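Local coordinates for protein probable nitrite reductase [nad(p)h] small subunit NIRD (Mycobacterium tuberculosis, PDB 4AIV) that probably serves as the small subunit of NADH-dependent nitrite reductase, a Rieske-like protein that associates with NirB and is thought to be required for the enzyme's activity, at residues 33-38 / 99-104; 57-62 / 75-80; 82-85 / 90-93. All blocks are in the same frame, centred on the assembly; numbering follows the deposited sequence.

How the contacts relate
All three contacts belong to one Rieske-like domain built almost wholly of strands and loops. Contact 1 lies nearest the centre of the chain, within the six-stranded antiparallel sheet, and pairs a buried methyl and an aromatic face with a phenol end bridged by waters. Contacts 2 and 3 share the smaller part of the domain around the three-stranded sheet 64-68, 71-75 and 82-84. Contact 2 is apolar packing between two loops, partly open at its edge, whereas contact 3 is mostly buried and adds direct hydrogen bonds. Met60 and Phe83 join those two, through Met60 CE and Phe83 CD1; Phe38 reaches both Met60 and Leu85, tying the larger sheet to the smaller part.

Contact 1: residues 33-38 / 99-104; sequences SQVALF and PVYPAR
Tyr101 lays one face of its ring against Val35, whose CG2 methyl forms a CH-pi contact 3.7 Å from the ring centroid. The two residues belong to strands 34-39 and 100-105 of the six-stranded antiparallel sheet of this Rieske-like domain. Strand 45-49 lies between them in the sheet order, and its Ala47 touches both side chains; alanine is probably small enough to let them meet over the intervening strand. In Val35, CG1 is roughly anti to the backbone N (chi1 151°), which leaves CG2 roughly anti to the carbonyl carbon and over the ring, displaced from its centre toward CD1 and CE1. A beta-branched valine suits this buried position on a strand, and tyrosine adds a wide apolar face with a polar end. That end lies near Ser33, whose CB is 3.9 Å from Tyr101 OH. Two waters serve the phenol: one also donates to Gln34 O, the other to Ser33 OG, which is additionally hydrogen-bonded to Asp31. Leu29 touches both Val35 and Tyr101, and Val113 of strand 110-117 touches the tyrosine. The water shared with Ser33 lies in the plane of the ring, 2.6 Å from Tyr101 OH.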
loop_
_atom_site.group_PDB
_atom_site.type_symbol
_atom_site.label_atom_id
_atom_site.label_comp_id
_atom_site.label_asym_id
_atom_site.label_seq_id
_atom_site.Cartn_x
_atom_site.Cartn_y
_atom_site.Cartn_z
ATOM N N SER A 33 -0.743 8.557 -9.976
ATOM C CA SER A 33 -1.275 8.043 -8.708
ATOM C C SER A 33 -0.130 7.858 -7.713
ATOM O O SER A 33 0.972 7.449 -8.094
ATOM C CB SER A 33 -1.979 6.692 -8.903
ATOM O OG SER A 33 -2.956 6.763 -9.919
ATOM N N GLN A 34 -0.396 8.169 -6.449
ATOM C CA GLN A 34 0.601 8.034 -5.397
ATOM C C GLN A 34 0.205 6.857 -4.551
ATOM O O GLN A 34 -0.952 6.737 -4.137
ATOM C CB GLN A 34 0.648 9.272 -4.503
ATOM C CG GLN A 34 0.747 10.578 -5.219
ATOM C CD GLN A 34 0.769 11.706 -4.226
ATOM O OE1 GLN A 34 1.074 11.491 -3.047
ATOM N NE2 GLN A 34 0.433 12.909 -4.678
ATOM N N VAL A 35 1.182 6.008 -4.266
ATOM C CA VAL A 35 0.930 4.720 -3.647
ATOM C C VAL A 35 1.821 4.512 -2.418
ATOM O O VAL A 35 2.988 4.901 -2.429
ATOM C CB VAL A 35 1.192 3.623 -4.698
ATOM C CG1 VAL A 35 1.635 2.337 -4.055
ATOM C CG2 VAL A 35 -0.050 3.437 -5.570
ATOM N N ALA A 36 1.262 3.942 -1.350
ATOM C CA ALA A 36 2.072 3.510 -0.213
ATOM C C ALA A 36 2.330 2.008 -0.360
ATOM O O ALA A 36 1.384 1.203 -0.346
ATOM C CB ALA A 36 1.359 3.805 1.106
ATOM N N LEU A 37 3.600 1.641 -0.511
ATOM C CA LEU A 37 3.993 0.249 -0.729
ATOM C C LEU A 37 4.670 -0.337 0.509
ATOM O O LEU A 37 5.589 0.269 1.062
ATOM C CB LEU A 37 4.950 0.153 -1.925
ATOM C CG LEU A 37 5.549 -1.233 -2.240
ATOM C CD1 LEU A 37 4.478 -2.235 -2.750
ATOM C CD2 LEU A 37 6.707 -1.112 -3.238
ATOM N N PHE A 38 4.218 -1.517 0.931
ATOM C CA PHE A 38 4.766 -2.196 2.103
ATOM C C PHE A 38 5.102 -3.661 1.783
ATOM O O PHE A 38 4.324 -4.353 1.126
ATOM C CB PHE A 38 3.735 -2.212 3.239
ATOM C CG PHE A 38 3.225 -0.849 3.645
ATOM C CD1 PHE A 38 2.143 -0.268 2.989
ATOM C CD2 PHE A 38 3.812 -0.162 4.701
ATOM C CE1 PHE A 38 1.657 0.976 3.383
ATOM C CE2 PHE A 38 3.333 1.093 5.099
ATOM C CZ PHE A 38 2.262 1.659 4.435
ATOM N N PRO A 99 -7.687 3.461 -1.858
ATOM C CA PRO A 99 -7.617 2.496 -2.961
ATOM C C PRO A 99 -6.555 1.445 -2.703
ATOM O O PRO A 99 -5.576 1.704 -1.992
ATOM C CB PRO A 99 -7.205 3.361 -4.168
ATOM C CG PRO A 99 -6.556 4.576 -3.561
ATOM C CD PRO A 99 -7.343 4.826 -2.301
ATOM N N VAL A 100 -6.753 0.264 -3.276
ATOM C CA VAL A 100 -5.758 -0.792 -3.212
ATOM C C VAL A 100 -5.306 -1.064 -4.638
ATOM O O VAL A 100 -6.101 -0.974 -5.572
ATOM C CB VAL A 100 -6.308 -2.079 -2.518
ATOM C CG1 VAL A 100 -7.567 -2.592 -3.229
ATOM C CG2 VAL A 100 -5.239 -3.170 -2.448
ATOM N N TYR A 101 -4.018 -1.340 -4.812
ATOM C CA TYR A 101 -3.451 -1.531 -6.140
ATOM C C TYR A 101 -2.820 -2.913 -6.193
ATOM O O TYR A 101 -2.164 -3.330 -5.236
ATOM C CB TYR A 101 -2.383 -0.460 -6.441
ATOM C CG TYR A 101 -2.922 0.953 -6.449
ATOM C CD1 TYR A 101 -3.099 1.658 -5.260
ATOM C CD2 TYR A 101 -3.277 1.576 -7.641
ATOM C CE1 TYR A 101 -3.598 2.959 -5.261
ATOM C CE2 TYR A 101 -3.778 2.876 -7.653
ATOM C CZ TYR A 101 -3.942 3.557 -6.463
ATOM O OH TYR A 101 -4.446 4.841 -6.478
ATOM N N PRO A 102 -3.014 -3.628 -7.310
ATOM C CA PRO A 102 -2.315 -4.915 -7.447
ATOM C C PRO A 102 -0.809 -4.720 -7.289
ATOM O O PRO A 102 -0.230 -3.751 -7.798
ATOM C CB PRO A 102 -2.648 -5.355 -8.876
ATOM C CG PRO A 102 -3.949 -4.632 -9.205
ATOM C CD PRO A 102 -3.845 -3.298 -8.485
ATOM N N ALA A 103 -0.184 -5.625 -6.549
ATOM C CA ALA A 103 1.243 -5.552 -6.300
ATOM C C ALA A 103 1.817 -6.958 -6.372
ATOM O O ALA A 103 1.246 -7.908 -5.831
ATOM C CB ALA A 103 1.516 -4.922 -4.945
ATOM N N ARG A 104 2.943 -7.094 -7.056
ATOM C CA ARG A 104 3.534 -8.409 -7.238
ATOM C C ARG A 104 5.048 -8.370 -7.107
ATOM O O ARG A 104 5.674 -7.300 -7.184
ATOM C CB ARG A 104 3.136 -8.984 -8.613
ATOM C CG ARG A 104 3.738 -8.234 -9.795
ATOM C CD ARG A 104 3.343 -8.897 -11.108
ATOM N NE ARG A 104 3.943 -8.238 -12.270
ATOM C CZ ARG A 104 3.592 -8.490 -13.526
ATOM N NH1 ARG A 104 2.640 -9.386 -13.777
ATOM N NH2 ARG A 104 4.181 -7.838 -14.529
HETATM O O HOH W 1 -5.606 5.733 -8.673
HETATM O O HOH W 2 -3.634 6.756 -4.842
#

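Contact 2: residues 57-62 / 75-80; sequences AAVMSR and QSPILK
The backbone of 57-62 passes through an inverse gamma turn centred on Ala58 into a short 3-10 segment at 60-62, and comes closest to 75-80 where the CA atoms of Met60 and Ser76 lie 5.6 Å apart. This is loop-on-loop packing in the Rieske-like domain: the first loop leads from strand 45-49 to strand 64-68, the second from 71-75 to 82-84. Pro77 carries most of it. Its ring lies obliquely across Val59, with CG 3.6 Å from Val59 CG2; chi1 of -58° puts CG1 anti to the carbonyl carbon and leaves CG2 between the backbone N and that carbon, facing the proline. Proline suits the place because its compact ring offers carbon to a neighbour while restricting its own backbone. Pro77 CG also comes to 3.2 Å from Val59 O, which already accepts a bond from Arg62 N. At the outer side Arg62 meets Pro77 CG with its backbone C and, at 4.2 Å, its CB, while the guanidinium group extends away from the proline. Met60 works from the buried side. Two successive turns (chi2 -57°, chi3 -61°) fold its flexible, unbranched chain back toward Ser76. Small Ser76 presents its methylene to the thioether, and its OG hydrogen-bonds Gln81 N, further along the same loop. The sulfur, Met60 SD, comes to rest 3.8 Å from Ser76 CB.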
loop_
_atom_site.group_PDB
_atom_site.type_symbol
_atom_site.label_atom_id
_atom_site.label_comp_id
_atom_site.label_asym_id
_atom_site.label_seq_id
_atom_site.Cartn_x
_atom_site.Cartn_y
_atom_site.Cartn_z
ATOM N N ALA A 57 -3.394 14.266 3.676
ATOM C CA ALA A 57 -1.929 14.228 3.797
ATOM C C ALA A 57 -1.316 13.029 3.063
ATOM O O ALA A 57 -1.724 11.883 3.284
ATOM C CB ALA A 57 -1.525 14.195 5.277
ATOM N N ALA A 58 -0.339 13.282 2.194
ATOM C CA ALA A 58 0.314 12.190 1.458
ATOM C C ALA A 58 1.360 11.529 2.342
ATOM O O ALA A 58 2.562 11.697 2.117
ATOM C CB ALA A 58 0.955 12.699 0.152
ATOM N N VAL A 59 0.901 10.782 3.346
ATOM C CA VAL A 59 1.792 10.238 4.373
ATOM C C VAL A 59 1.545 8.773 4.748
ATOM O O VAL A 59 2.167 8.274 5.693
ATOM C CB VAL A 59 1.706 11.063 5.691
ATOM C CG1 VAL A 59 2.048 12.547 5.448
ATOM C CG2 VAL A 59 0.313 10.915 6.317
ATOM N N MET A 60 0.651 8.081 4.046
ATOM C CA MET A 60 0.324 6.701 4.434
ATOM C C MET A 60 1.555 5.785 4.476
ATOM O O MET A 60 1.658 4.917 5.351
ATOM C CB MET A 60 -0.760 6.086 3.537
ATOM C CG MET A 60 -2.133 6.735 3.676
ATOM S SD MET A 60 -2.792 6.721 5.361
ATOM C CE MET A 60 -2.885 4.952 5.710
ATOM N N SER A 61 2.484 5.991 3.546
ATOM C CA SER A 61 3.697 5.170 3.465
ATOM C C SER A 61 4.532 5.248 4.746
ATOM O O SER A 61 5.379 4.387 5.014
ATOM C CB SER A 61 4.552 5.600 2.274
ATOM O OG SER A 61 5.164 6.852 2.534
ATOM N N ARG A 62 4.284 6.287 5.536
ATOM C CA ARG A 62 5.010 6.491 6.780
ATOM C C ARG A 62 4.246 5.885 7.960
ATOM O O ARG A 62 4.690 5.957 9.103
ATOM C CB ARG A 62 5.293 7.990 6.983
ATOM C CG ARG A 62 6.227 8.551 5.911
ATOM C CD ARG A 62 6.367 10.062 5.982
ATOM N NE ARG A 62 7.117 10.496 7.156
ATOM C CZ ARG A 62 7.341 11.774 7.461
ATOM N NH1 ARG A 62 6.866 12.732 6.675
ATOM N NH2 ARG A 62 8.025 12.087 8.557
ATOM N N GLN A 75 -1.553 1.854 10.146
ATOM C CA GLN A 75 -2.172 2.969 10.845
ATOM C C GLN A 75 -1.640 4.284 10.314
ATOM O O GLN A 75 -0.431 4.464 10.196
ATOM C CB GLN A 75 -1.948 2.865 12.350
ATOM C CG GLN A 75 -2.846 1.835 12.986
ATOM C CD GLN A 75 -2.638 1.736 14.470
ATOM O OE1 GLN A 75 -1.505 1.590 14.938
ATOM N NE2 GLN A 75 -3.732 1.823 15.232
ATOM N N SER A 76 -2.546 5.193 9.971
ATOM C CA SER A 76 -2.145 6.509 9.490
ATOM C C SER A 76 -1.340 7.230 10.580
ATOM O O SER A 76 -1.661 7.125 11.766
ATOM C CB SER A 76 -3.376 7.320 9.099
ATOM O OG SER A 76 -4.278 7.413 10.191
ATOM N N PRO A 77 -0.280 7.951 10.180
ATOM C CA PRO A 77 0.717 8.572 11.070
ATOM C C PRO A 77 0.194 9.482 12.200
ATOM O O PRO A 77 0.658 9.343 13.337
ATOM C CB PRO A 77 1.577 9.386 10.099
ATOM C CG PRO A 77 1.533 8.600 8.858
ATOM C CD PRO A 77 0.118 8.065 8.767
ATOM N N ILE A 78 -0.721 10.402 11.911
ATOM C CA ILE A 78 -1.183 11.343 12.945
ATOM C C ILE A 78 -2.465 10.832 13.588
ATOM O O ILE A 78 -2.549 10.621 14.804
ATOM C CB ILE A 78 -1.475 12.745 12.353
ATOM C CG1 ILE A 78 -0.222 13.336 11.690
ATOM C CG2 ILE A 78 -2.045 13.698 13.431
ATOM C CD1 ILE A 78 0.827 13.785 12.668
ATOM N N LEU A 79 -3.450 10.611 12.726
ATOM C CA LEU A 79 -4.805 10.251 13.118
ATOM C C LEU A 79 -4.919 8.839 13.690
ATOM O O LEU A 79 -5.902 8.524 14.355
ATOM C CB LEU A 79 -5.728 10.432 11.909
ATOM C CG LEU A 79 -5.704 11.860 11.343
ATOM C CD1 LEU A 79 -6.505 11.991 10.052
ATOM C CD2 LEU A 79 -6.220 12.854 12.383
ATOM N N LYS A 80 -3.908 8.004 13.432
ATOM C CA LYS A 80 -3.834 6.636 13.951
ATOM C C LYS A 80 -5.071 5.783 13.649
ATOM O O LYS A 80 -5.562 5.065 14.519
ATOM C CB LYS A 80 -3.538 6.632 15.461
ATOM C CG LYS A 80 -2.118 7.066 15.832
#

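Contact 3: residues 82-85 / 90-93; sequences AFAL and CLDD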
loop_
_atom_site.group_PDB
_atom_site.type_symbol
_atom_site.label_atom_id
_atom_site.label_comp_id
_atom_site.label_asym_id
_atom_site.label_seq_id
_atom_site.Cartn_x
_atom_site.Cartn_y
_atom_site.Cartn_z
ATOM N N ALA A 82 -6.737 2.670 11.367
ATOM C CA ALA A 82 -6.260 1.447 10.716
ATOM C C ALA A 82 -6.914 1.202 9.357
ATOM O O ALA A 82 -8.146 1.277 9.223
ATOM C CB ALA A 82 -6.482 0.227 11.629
ATOM N N PHE A 83 -6.081 0.913 8.357
ATOM C CA PHE A 83 -6.541 0.550 7.020
ATOM C C PHE A 83 -6.029 -0.847 6.653
ATOM O O PHE A 83 -4.826 -1.105 6.700
ATOM C CB PHE A 83 -6.067 1.575 5.977
ATOM C CG PHE A 83 -6.654 2.954 6.171
ATOM C CD1 PHE A 83 -6.075 3.847 7.060
ATOM C CD2 PHE A 83 -7.793 3.352 5.470
ATOM C CE1 PHE A 83 -6.611 5.118 7.251
ATOM C CE2 PHE A 83 -8.332 4.623 5.655
ATOM C CZ PHE A 83 -7.735 5.507 6.550
ATOM N N ALA A 84 -6.950 -1.736 6.288
ATOM C CA ALA A 84 -6.599 -3.092 5.858
ATOM C C ALA A 84 -5.759 -3.060 4.579
ATOM O O ALA A 84 -6.118 -2.384 3.611
ATOM C CB ALA A 84 -7.860 -3.912 5.643
ATOM N N LEU A 85 -4.639 -3.787 4.562
ATOM C CA LEU A 85 -3.750 -3.742 3.394
ATOM C C LEU A 85 -4.311 -4.553 2.222
ATOM O O LEU A 85 -3.950 -4.321 1.059
ATOM C CB LEU A 85 -2.321 -4.186 3.768
ATOM C CG LEU A 85 -1.537 -3.206 4.662
ATOM C CD1 LEU A 85 -0.205 -3.814 5.154
ATOM C CD2 LEU A 85 -1.276 -1.900 3.923
ATOM N N CYS A 90 -10.982 1.113 5.686
ATOM C CA CYS A 90 -10.684 1.611 7.020
ATOM C C CYS A 90 -11.367 0.693 8.026
ATOM O O CYS A 90 -12.595 0.584 8.060
ATOM C CB CYS A 90 -11.174 3.044 7.201
ATOM S SG CYS A 90 -10.752 3.760 8.824
ATOM N N LEU A 91 -10.566 0.032 8.848
ATOM C CA LEU A 91 -11.105 -0.922 9.809
ATOM C C LEU A 91 -11.804 -0.213 10.974
ATOM O O LEU A 91 -12.564 -0.832 11.708
ATOM C CB LEU A 91 -9.996 -1.852 10.309
ATOM C CG LEU A 91 -9.328 -2.740 9.244
ATOM C CD1 LEU A 91 -8.157 -3.523 9.845
ATOM C CD2 LEU A 91 -10.342 -3.696 8.610
ATOM N N ASP A 92 -11.559 1.087 11.132
ATOM C CA ASP A 92 -12.165 1.859 12.231
ATOM C C ASP A 92 -13.437 2.608 11.814
ATOM O O ASP A 92 -14.216 3.041 12.665
ATOM C CB ASP A 92 -11.167 2.863 12.811
ATOM C CG ASP A 92 -9.928 2.193 13.406
ATOM O OD1 ASP A 92 -10.012 1.028 13.868
ATOM O OD2 ASP A 92 -8.870 2.853 13.422
ATOM N N ASP A 93 -13.627 2.778 10.506
ATOM C CA ASP A 93 -14.793 3.476 9.963
ATOM C C ASP A 93 -15.100 2.894 8.594
ATOM O O ASP A 93 -14.479 3.274 7.597
ATOM C CB ASP A 93 -14.524 4.983 9.848
ATOM C CG ASP A 93 -15.775 5.786 9.474
ATOM O OD1 ASP A 93 -16.759 5.200 8.975
ATOM O OD2 ASP A 93 -15.765 7.021 9.666
#
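Phe83 and Cys90 form the buried, tightly packed part of this contact. A single beta bridge joins their backbones, linking the edge of the smaller, three-stranded sheet of the Rieske-like domain to the loop that follows strand 82-84. Cys90 CB is 3.6 Å from Phe83 CE2. SG lies off-centre over one face of the ring, 4.3 Å from its centroid, a sulfur-aromatic contact; its position anti to the backbone N (chi1 -177°) sets it there. Cysteine is slim enough for the sulfur to fit over the ring. Beside them Leu91 N donates to Ala82 O at 2.7 Å, and Leu91 CD2 packs on Ala84 CB at 3.9 Å, Ala84 being small enough for the leucine branch to lie against it. The exposed side belongs to Asp92 and is polar. Its OD2 accepts from Ala82 N at 3.0 Å; the bond is nearly straight at the hydrogen (167°), with the donor 55° out of the carboxylate plane. OD1 forms a salt bridge to Arg68, which should limit the carboxylate's rotation and probably favours its ionised form. Strand 82-84 is outermost in its sheet, paired with 71-75, and the loop 90-93 packs along it, Leu91 reaching Met73 and Arg71 while Phe83 turns to Pro53, Phe54 and Met60.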